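Local coordinates for CYTH domain-containing protein (Pyrococcus horikoshii, PDB 2DC4) that is of unknown function but, as a CYTH-domain protein, probably binds a triphosphate-bearing substrate within its antiparallel beta barrel, at residues M1-V5 against N67-E72; I18-K24 against I104-N108; V98-W103 against L114-E118. One frame throughout, in Å; residues are numbered along the deposited sequence.

Contact 1 (M1-V5 against N67-E72)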
loop_
_atom_site.group_PDB
_atom_site.type_symbol
_atom_site.label_atom_id
_atom_site.label_comp_id
_atom_site.label_asym_id
_atom_site.label_seq_id
_atom_site.Cartn_x
_atom_site.Cartn_y
_atom_site.Cartn_z
ATOM N N MET A 1 11.404 -7.496 -17.571
ATOM C CA MET A 1 11.645 -8.061 -16.211
ATOM C C MET A 1 12.911 -7.487 -15.586
ATOM O O MET A 1 13.736 -6.876 -16.268
ATOM C CB MET A 1 11.763 -9.589 -16.278
ATOM C CG MET A 1 12.933 -10.100 -17.111
ATOM S SD MET A 1 13.166 -11.890 -16.957
ATOM C CE MET A 1 11.839 -12.479 -18.009
ATOM N N GLU A 2 13.051 -7.691 -14.281
ATOM C CA GLU A 2 14.202 -7.211 -13.534
ATOM C C GLU A 2 15.375 -8.151 -13.798
ATOM O O GLU A 2 15.259 -9.358 -13.597
ATOM C CB GLU A 2 13.874 -7.205 -12.037
ATOM C CG GLU A 2 14.927 -6.576 -11.136
ATOM C CD GLU A 2 14.625 -6.785 -9.658
ATOM O OE1 GLU A 2 13.464 -6.577 -9.247
ATOM O OE2 GLU A 2 15.551 -7.153 -8.907
ATOM N N ILE A 3 16.490 -7.597 -14.267
ATOM C CA ILE A 3 17.686 -8.390 -14.534
ATOM C C ILE A 3 18.841 -7.791 -13.743
ATOM O O ILE A 3 19.169 -6.611 -13.892
ATOM C CB ILE A 3 18.045 -8.395 -16.034
ATOM C CG1 ILE A 3 16.912 -9.043 -16.837
ATOM C CG2 ILE A 3 19.345 -9.157 -16.258
ATOM C CD1 ILE A 3 16.633 -10.498 -16.465
ATOM N N GLU A 4 19.460 -8.603 -12.896
ATOM C CA GLU A 4 20.557 -8.105 -12.090
ATOM C C GLU A 4 21.456 -9.196 -11.535
ATOM O O GLU A 4 21.018 -10.317 -11.291
ATOM C CB GLU A 4 20.002 -7.275 -10.935
ATOM C CG GLU A 4 18.914 -7.976 -10.142
ATOM C CD GLU A 4 18.487 -7.188 -8.919
ATOM O OE1 GLU A 4 18.252 -5.969 -9.051
ATOM O OE2 GLU A 4 18.380 -7.789 -7.830
ATOM N N VAL A 5 22.726 -8.853 -11.353
ATOM C CA VAL A 5 23.700 -9.774 -10.791
ATOM C C VAL A 5 24.311 -9.072 -9.585
ATOM O O VAL A 5 24.654 -7.891 -9.649
ATOM C CB VAL A 5 24.808 -10.117 -11.799
ATOM C CG1 VAL A 5 25.771 -11.125 -11.189
ATOM C CG2 VAL A 5 24.183 -10.685 -13.067
ATOM N N ASN A 67 18.713 -16.307 -9.013
ATOM C CA ASN A 67 18.236 -15.083 -8.374
ATOM C C ASN A 67 18.689 -13.866 -9.182
ATOM O O ASN A 67 19.063 -12.842 -8.614
ATOM C CB ASN A 67 18.776 -14.987 -6.942
ATOM C CG ASN A 67 18.108 -15.967 -5.995
ATOM O OD1 ASN A 67 17.053 -16.528 -6.305
ATOM N ND2 ASN A 67 18.725 -16.191 -4.841
ATOM N N GLU A 68 18.638 -13.980 -10.505
ATOM C CA GLU A 68 19.057 -12.895 -11.386
ATOM C C GLU A 68 17.929 -12.283 -12.210
ATOM O O GLU A 68 18.106 -11.234 -12.824
ATOM C CB GLU A 68 20.164 -13.391 -12.324
ATOM C CG GLU A 68 21.512 -13.568 -11.640
ATOM C CD GLU A 68 22.546 -14.247 -12.527
ATOM O OE1 GLU A 68 22.385 -14.233 -13.764
ATOM O OE2 GLU A 68 23.531 -14.783 -11.978
ATOM N N GLU A 69 16.773 -12.938 -12.222
ATOM C CA GLU A 69 15.630 -12.443 -12.983
ATOM C C GLU A 69 14.431 -12.375 -12.051
ATOM O O GLU A 69 14.137 -13.342 -11.352
ATOM C CB GLU A 69 15.329 -13.382 -14.155
ATOM C CG GLU A 69 16.552 -13.745 -14.982
ATOM C CD GLU A 69 16.214 -14.645 -16.158
ATOM O OE1 GLU A 69 15.299 -15.484 -16.020
ATOM O OE2 GLU A 69 16.871 -14.520 -17.213
ATOM N N PHE A 70 13.750 -11.234 -12.032
ATOM C CA PHE A 70 12.595 -11.068 -11.153
ATOM C C PHE A 70 11.450 -10.298 -11.788
ATOM O O PHE A 70 11.645 -9.499 -12.697
ATOM C CB PHE A 70 12.949 -10.271 -9.881
ATOM C CG PHE A 70 14.208 -10.698 -9.189
ATOM C CD1 PHE A 70 15.454 -10.460 -9.760
ATOM C CD2 PHE A 70 14.150 -11.284 -7.930
ATOM C CE1 PHE A 70 16.620 -10.796 -9.084
ATOM C CE2 PHE A 70 15.313 -11.625 -7.246
ATOM C CZ PHE A 70 16.550 -11.379 -7.825
ATOM N N TYR A 71 10.246 -10.551 -11.290
ATOM C CA TYR A 71 9.086 -9.789 -11.713
ATOM C C TYR A 71 8.942 -8.892 -10.493
ATOM O O TYR A 71 8.925 -9.388 -9.368
ATOM C CB TYR A 71 7.822 -10.635 -11.831
ATOM C CG TYR A 71 6.595 -9.759 -11.971
ATOM C CD1 TYR A 71 6.405 -8.975 -13.106
ATOM C CD2 TYR A 71 5.673 -9.648 -10.931
ATOM C CE1 TYR A 71 5.328 -8.098 -13.206
ATOM C CE2 TYR A 71 4.591 -8.767 -11.020
ATOM C CZ TYR A 71 4.430 -7.997 -12.158
ATOM O OH TYR A 71 3.379 -7.116 -12.250
ATOM N N GLU A 72 8.857 -7.586 -10.697
ATOM C CA GLU A 72 8.733 -6.685 -9.561
ATOM C C GLU A 72 7.506 -5.796 -9.634
ATOM O O GLU A 72 7.201 -5.222 -10.676
ATOM C CB GLU A 72 9.981 -5.808 -9.436
ATOM C CG GLU A 72 9.894 -4.784 -8.310
ATOM C CD GLU A 72 11.142 -3.932 -8.190
ATOM O OE1 GLU A 72 11.535 -3.301 -9.193
ATOM O OE2 GLU A 72 11.730 -3.890 -7.090
HETATM O O HOH W 1 21.054 -11.395 -8.033
#
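E2 and F70 form an antiparallel hydrogen-bonded pair, tied in both directions: E2 N donates to F70 O at 2.8 Å and F70 N to E2 O at 2.9 Å. I3 and E69 follow as the non-hydrogen-bonded pair, and E4 N then reaches E68 O at 3.0 Å. The strands run antiparallel but twisted, 138° between their directions. Beyond E4 a water takes over, donating to N67 O and more weakly to E4 O. On one face the carboxylates of E2 and E4 both come obliquely to the F70 ring. The extended E2 chain, its CG anti to the backbone N (chi1 -173°), brings OE2 to 3.4 Å from F70 CD1, with the carboxylate turned 19° from the ring plane. E4 instead crosses F70 at about a right angle, OE2 lying 3.7 Å from CE1. E2 OE1 also lies 3.8 Å from E72 OE1, two like charges close together; K60 is in cation-pi contact with F70 and in long, weak ion pairs with E2 and E72. E2 and E4 are the glutamates of the CYTH ExExK signature, which bind divalent metal in relatives; a like role here is possible but not established. On the other face I3 CD1 lies alongside E69 CG at 3.6 Å, and M1 SD rests 3.8 Å from E69 CB. V5 CG2 flanks the E68 carboxylate, which is salt-bridged to K137 and R66. Helix 133-146 covers I3 and V5 through I140, while strand 2-8 pairs onward with strand 121-128 and strand 69-76 with strand 54-62.

Contact 2 (I18-K24 against I104-N108)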
loop_
_atom_site.group_PDB
_atom_site.type_symbol
_atom_site.label_atom_id
_atom_site.label_comp_id
_atom_site.label_asym_id
_atom_site.label_seq_id
_atom_site.Cartn_x
_atom_site.Cartn_y
_atom_site.Cartn_z
ATOM N N ILE A 18 33.905 2.286 -10.080
ATOM C CA ILE A 18 32.669 2.743 -10.702
ATOM C C ILE A 18 32.786 4.212 -11.100
ATOM O O ILE A 18 32.349 4.611 -12.181
ATOM C CB ILE A 18 31.475 2.547 -9.741
ATOM C CG1 ILE A 18 31.165 1.051 -9.616
ATOM C CG2 ILE A 18 30.248 3.305 -10.252
ATOM C CD1 ILE A 18 30.210 0.713 -8.488
ATOM N N GLU A 19 33.390 5.008 -10.226
ATOM C CA GLU A 19 33.576 6.427 -10.501
ATOM C C GLU A 19 34.595 6.623 -11.617
ATOM O O GLU A 19 34.431 7.496 -12.466
ATOM C CB GLU A 19 34.023 7.152 -9.231
ATOM C CG GLU A 19 32.871 7.453 -8.285
ATOM C CD GLU A 19 33.321 7.999 -6.950
ATOM O OE1 GLU A 19 34.236 8.849 -6.924
ATOM O OE2 GLU A 19 32.745 7.587 -5.922
ATOM N N GLY A 20 35.640 5.801 -11.615
ATOM C CA GLY A 20 36.657 5.896 -12.647
ATOM C C GLY A 20 36.081 5.518 -13.999
ATOM O O GLY A 20 36.636 5.858 -15.045
ATOM N N LEU A 21 34.958 4.812 -13.972
ATOM C CA LEU A 21 34.284 4.378 -15.187
ATOM C C LEU A 21 33.522 5.558 -15.788
ATOM O O LEU A 21 33.235 5.585 -16.984
ATOM C CB LEU A 21 33.309 3.245 -14.851
ATOM C CG LEU A 21 32.532 2.565 -15.977
ATOM C CD1 LEU A 21 33.516 2.100 -17.038
ATOM C CD2 LEU A 21 31.728 1.395 -15.446
ATOM N N GLY A 22 33.196 6.533 -14.947
ATOM C CA GLY A 22 32.463 7.696 -15.412
ATOM C C GLY A 22 30.975 7.599 -15.135
ATOM O O GLY A 22 30.181 8.365 -15.685
ATOM N N ALA A 23 30.586 6.648 -14.291
ATOM C CA ALA A 23 29.180 6.482 -13.943
ATOM C C ALA A 23 28.722 7.745 -13.217
ATOM O O ALA A 23 29.509 8.387 -12.522
ATOM C CB ALA A 23 28.999 5.257 -13.051
ATOM N N LYS A 24 27.453 8.096 -13.388
ATOM C CA LYS A 24 26.880 9.290 -12.767
ATOM C C LYS A 24 26.291 9.000 -11.388
ATOM O O LYS A 24 25.408 8.156 -11.249
ATOM C CB LYS A 24 25.802 9.863 -13.692
ATOM C CG LYS A 24 24.988 11.005 -13.121
ATOM C CD LYS A 24 24.126 11.639 -14.212
ATOM C CE LYS A 24 23.176 10.642 -14.884
ATOM N NZ LYS A 24 21.874 10.492 -14.165
ATOM N N ILE A 104 23.886 4.904 -5.321
ATOM C CA ILE A 104 23.353 4.652 -6.653
ATOM C C ILE A 104 24.106 5.439 -7.716
ATOM O O ILE A 104 24.302 6.643 -7.580
ATOM C CB ILE A 104 21.847 5.034 -6.729
ATOM C CG1 ILE A 104 21.069 4.292 -5.637
ATOM C CG2 ILE A 104 21.281 4.702 -8.119
ATOM C CD1 ILE A 104 19.613 4.729 -5.501
ATOM N N TYR A 105 24.546 4.740 -8.758
ATOM C CA TYR A 105 25.253 5.353 -9.888
ATOM C C TYR A 105 24.556 4.880 -11.159
ATOM O O TYR A 105 24.013 3.782 -11.194
ATOM C CB TYR A 105 26.712 4.902 -9.939
ATOM C CG TYR A 105 27.555 5.375 -8.791
ATOM C CD1 TYR A 105 28.331 6.529 -8.897
ATOM C CD2 TYR A 105 27.602 4.653 -7.598
ATOM C CE1 TYR A 105 29.146 6.950 -7.836
ATOM C CE2 TYR A 105 28.401 5.058 -6.545
ATOM C CZ TYR A 105 29.174 6.202 -6.666
ATOM O OH TYR A 105 29.995 6.570 -5.629
ATOM N N LYS A 106 24.578 5.701 -12.204
ATOM C CA LYS A 106 23.929 5.337 -13.457
ATOM C C LYS A 106 24.880 5.495 -14.638
ATOM O O LYS A 106 25.681 6.429 -14.690
ATOM C CB LYS A 106 22.684 6.206 -13.681
ATOM C CG LYS A 106 21.637 6.073 -12.585
ATOM C CD LYS A 106 20.488 5.171 -13.002
ATOM C CE LYS A 106 19.585 5.872 -14.013
ATOM N NZ LYS A 106 18.450 5.010 -14.448
ATOM N N LEU A 107 24.786 4.562 -15.575
ATOM C CA LEU A 107 25.608 4.569 -16.780
ATOM C C LEU A 107 24.757 3.966 -17.895
ATOM O O LEU A 107 24.605 2.748 -17.992
ATOM C CB LEU A 107 26.873 3.736 -16.561
ATOM C CG LEU A 107 27.951 3.847 -17.639
ATOM C CD1 LEU A 107 28.446 5.282 -17.717
ATOM C CD2 LEU A 107 29.102 2.910 -17.304
ATOM N N ASN A 108 24.190 4.830 -18.729
ATOM C CA ASN A 108 23.330 4.377 -19.812
ATOM C C ASN A 108 22.164 3.569 -19.240
ATOM O O ASN A 108 21.458 4.036 -18.345
ATOM C CB ASN A 108 24.129 3.535 -20.808
ATOM C CG ASN A 108 25.310 4.290 -21.385
ATOM O OD1 ASN A 108 25.167 5.420 -21.852
ATOM N ND2 ASN A 108 26.486 3.668 -21.360
#
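K24 and K106 face each other as an antiparallel hydrogen-bonded pair: K24 N donates to K106 O at 2.8 Å, nearly straight (169° at the hydrogen), and K106 N returns a bond to K24 O, also at 2.8 Å. This pair opens the register of strand 24-36 with strand 94-107 of the CYTH barrel, directly after helix 11-21 ends in a Schellman motif at G22. G22 N bonds to E19 O at 2.9 Å, A23 N more weakly to I18 O, and the positive phi of G22 would jam any CB against the carbonyl O of L21. That turn lets the chain swing from helix to sheet within three residues. Y105 fills the angle so made. Its CG lies anti to the carbonyl carbon (chi1 -66°), which places the ring against the helix end; I18 CG2 sits over one face, 4.0 Å from the ring centroid and 23° off its normal, in a CH-pi contact. E19 crosses the ring obliquely, its CG near CE1 and its OE2 2.9 Å from Y105 OH while salt-bridged to K15. F25 and F112 also meet the tyrosine. Replacing Y105 by an alanine would probably strip I18 CG2 of its aromatic partner, leave E19 OE2 without the hydroxyl beside it and open a gap between helix end and sheet. A23 CB packs 3.9 Å from Y105 CB. Farther out L21 and L107 cross at about a right angle, both touching F112, with L21 CD2 meeting L107 CD2 at 3.6 Å and L107 CD1 set 4.0 Å from A23 CA.

Contact 3 (V98-W103 against L114-E118); sequences VKKRRW and LNRVE
W103 N to L114 O and L114 N to W103 O, both 2.8 Å, link the beta hairpin of strands 94-107 and 110-117. R101 N to R116 O and R116 N to R101 O, both 3.0 Å, repeat the pattern, and E118 N bonds K99 O at 2.8 Å. A water accepts from K99 N and donates to E118 O. R102 CG, anti to the backbone N (chi1 175°), and a bend at chi3 bring R102 NE to N115, where it donates to OD1 at 2.8 Å (166°), on a lone pair and in the guanidinium plane, though amide and guanidinium are turned 53° apart. N115 OD1 lies 3.3 Å from K100 CD, whose chain bends on to Q31, while N115 ND2 bonds to Y159. The face carrying K100 and R102 is consistent with the anion-binding tunnels of CYTH relatives. Apolar contacts include V98 CG1 with V117 CG1 at 4.0 Å and W103 CB with L114 CB at 3.9 Å; R116 CG lies oblique to the W103 ring, 3.6 Å from CZ3, R116 being salt-bridged to D122. Helix 11-21 covers L114 and W103 through F11 and K15, helix 159-162 packs on V98, and strands 24-36 and 121-128 flank the hairpin.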
loop_
_atom_site.group_PDB
_atom_site.type_symbol
_atom_site.label_atom_id
_atom_site.label_comp_id
_atom_site.label_asym_id
_atom_site.label_seq_id
_atom_site.Cartn_x
_atom_site.Cartn_y
_atom_site.Cartn_z
ATOM N N VAL A 98 16.038 -5.867 6.783
ATOM C CA VAL A 98 17.311 -5.587 6.132
ATOM C C VAL A 98 17.557 -4.089 6.156
ATOM O O VAL A 98 16.720 -3.311 5.699
ATOM C CB VAL A 98 17.330 -6.055 4.658
ATOM C CG1 VAL A 98 18.661 -5.671 4.012
ATOM C CG2 VAL A 98 17.115 -7.561 4.576
ATOM N N LYS A 99 18.706 -3.690 6.688
ATOM C CA LYS A 99 19.063 -2.283 6.760
ATOM C C LYS A 99 20.330 -2.069 5.955
ATOM O O LYS A 99 21.319 -2.782 6.135
ATOM C CB LYS A 99 19.295 -1.861 8.210
ATOM C CG LYS A 99 18.059 -1.987 9.089
ATOM C CD LYS A 99 18.340 -1.533 10.517
ATOM C CE LYS A 99 18.713 -0.058 10.574
ATOM N NZ LYS A 99 17.628 0.815 10.039
ATOM N N LYS A 100 20.311 -1.089 5.065
ATOM C CA LYS A 100 21.492 -0.847 4.256
ATOM C C LYS A 100 21.620 0.602 3.829
ATOM O O LYS A 100 20.655 1.364 3.870
ATOM C CB LYS A 100 21.446 -1.728 3.007
ATOM C CG LYS A 100 20.482 -1.213 1.944
ATOM C CD LYS A 100 20.587 -2.012 0.649
ATOM C CE LYS A 100 19.692 -3.244 0.654
ATOM N NZ LYS A 100 18.247 -2.878 0.507
ATOM N N ARG A 101 22.831 0.975 3.432
ATOM C CA ARG A 101 23.092 2.312 2.931
ATOM C C ARG A 101 23.474 2.041 1.478
ATOM O O ARG A 101 24.456 1.351 1.208
ATOM C CB ARG A 101 24.250 2.953 3.691
ATOM C CG ARG A 101 24.306 4.458 3.570
ATOM C CD ARG A 101 24.729 5.085 4.894
ATOM N NE ARG A 101 24.526 6.531 4.914
ATOM C CZ ARG A 101 25.325 7.410 4.319
ATOM N NH1 ARG A 101 26.392 6.995 3.651
ATOM N NH2 ARG A 101 25.059 8.706 4.396
ATOM N N ARG A 102 22.683 2.567 0.547
ATOM C CA ARG A 102 22.911 2.334 -0.875
ATOM C C ARG A 102 23.398 3.544 -1.665
ATOM O O ARG A 102 22.814 4.628 -1.595
ATOM C CB ARG A 102 21.618 1.802 -1.506
ATOM C CG ARG A 102 21.665 1.626 -3.022
ATOM C CD ARG A 102 20.338 1.075 -3.542
ATOM N NE ARG A 102 20.143 -0.320 -3.155
ATOM C CZ ARG A 102 19.035 -1.021 -3.384
ATOM N NH1 ARG A 102 18.003 -0.462 -4.001
ATOM N NH2 ARG A 102 18.958 -2.286 -2.994
ATOM N N TRP A 103 24.486 3.341 -2.407
ATOM C CA TRP A 103 25.076 4.355 -3.272
ATOM C C TRP A 103 24.602 3.992 -4.676
ATOM O O TRP A 103 24.879 2.895 -5.160
ATOM C CB TRP A 103 26.602 4.270 -3.221
ATOM C CG TRP A 103 27.224 5.084 -2.142
ATOM C CD1 TRP A 103 27.869 6.279 -2.288
ATOM C CD2 TRP A 103 27.275 4.767 -0.753
ATOM N NE1 TRP A 103 28.319 6.723 -1.074
ATOM C CE2 TRP A 103 27.968 5.814 -0.110
ATOM C CE3 TRP A 103 26.802 3.697 0.018
ATOM C CZ2 TRP A 103 28.203 5.826 1.265
ATOM C CZ3 TRP A 103 27.036 3.707 1.389
ATOM C CH2 TRP A 103 27.730 4.765 1.997
ATOM N N LEU A 114 25.517 0.125 -4.985
ATOM C CA LEU A 114 26.585 -0.292 -4.078
ATOM C C LEU A 114 25.996 -0.256 -2.684
ATOM O O LEU A 114 25.713 0.816 -2.147
ATOM C CB LEU A 114 27.775 0.662 -4.196
ATOM C CG LEU A 114 29.017 0.332 -3.368
ATOM C CD1 LEU A 114 29.406 -1.130 -3.582
ATOM C CD2 LEU A 114 30.153 1.261 -3.775
ATOM N N ASN A 115 25.827 -1.437 -2.099
ATOM C CA ASN A 115 25.202 -1.561 -0.792
ATOM C C ASN A 115 26.079 -1.946 0.380
ATOM O O ASN A 115 26.835 -2.913 0.307
ATOM C CB ASN A 115 24.082 -2.592 -0.868
ATOM C CG ASN A 115 23.077 -2.275 -1.942
ATOM O OD1 ASN A 115 22.440 -1.226 -1.912
ATOM N ND2 ASN A 115 22.928 -3.182 -2.903
ATOM N N ARG A 116 25.956 -1.191 1.469
ATOM C CA ARG A 116 26.671 -1.519 2.697
ATOM C C ARG A 116 25.523 -2.033 3.562
ATOM O O ARG A 116 24.751 -1.253 4.118
ATOM C CB ARG A 116 27.323 -0.274 3.300
ATOM C CG ARG A 116 28.216 0.449 2.311
ATOM C CD ARG A 116 29.395 1.123 2.979
ATOM N NE ARG A 116 30.423 0.158 3.350
ATOM C CZ ARG A 116 31.585 0.485 3.906
ATOM N NH1 ARG A 116 31.862 1.756 4.162
ATOM N NH2 ARG A 116 32.477 -0.458 4.181
ATOM N N VAL A 117 25.413 -3.354 3.640
ATOM C CA VAL A 117 24.303 -4.024 4.342
ATOM C C VAL A 117 24.652 -4.421 5.780
ATOM O O VAL A 117 25.570 -5.194 6.050
ATOM C CB VAL A 117 23.912 -5.288 3.574
ATOM C CG1 VAL A 117 22.656 -5.888 4.208
ATOM C CG2 VAL A 117 23.633 -4.966 2.125
ATOM N N GLU A 118 23.883 -3.837 6.733
ATOM C CA GLU A 118 24.054 -4.191 8.141
ATOM C C GLU A 118 23.955 -5.720 8.357
ATOM O O GLU A 118 23.077 -6.398 7.832
ATOM C CB GLU A 118 22.996 -3.433 8.977
ATOM C CG GLU A 118 23.336 -1.940 9.159
ATOM C CD GLU A 118 22.436 -1.292 10.205
ATOM O OE1 GLU A 118 22.164 -0.102 10.082
ATOM O OE2 GLU A 118 22.091 -1.947 11.192
HETATM O O HOH W 2 20.446 -5.440 7.977
#

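How the contacts relate
From the N terminus, strand 2-8 leads into helix 11-21. Contact 1 closes the loop from V5 to N67, joining the first strand to strand 69-76. Contact 2 opens inside that loop, at the end of the helix, and closes after it, on strand 94-107, so the two cross. Contact 3 closes only the end of the hairpin of strands 94-107 and 110-117, ten residues, mostly strand; it follows contact 1 in series and crosses contact 2, whose second segment begins where W103 ends. All three reach the same closed sheet: contacts 1 and 3 lie on opposite sides of the chain's centre, about 19 Å apart between centres, while contact 2 ties in the helix end.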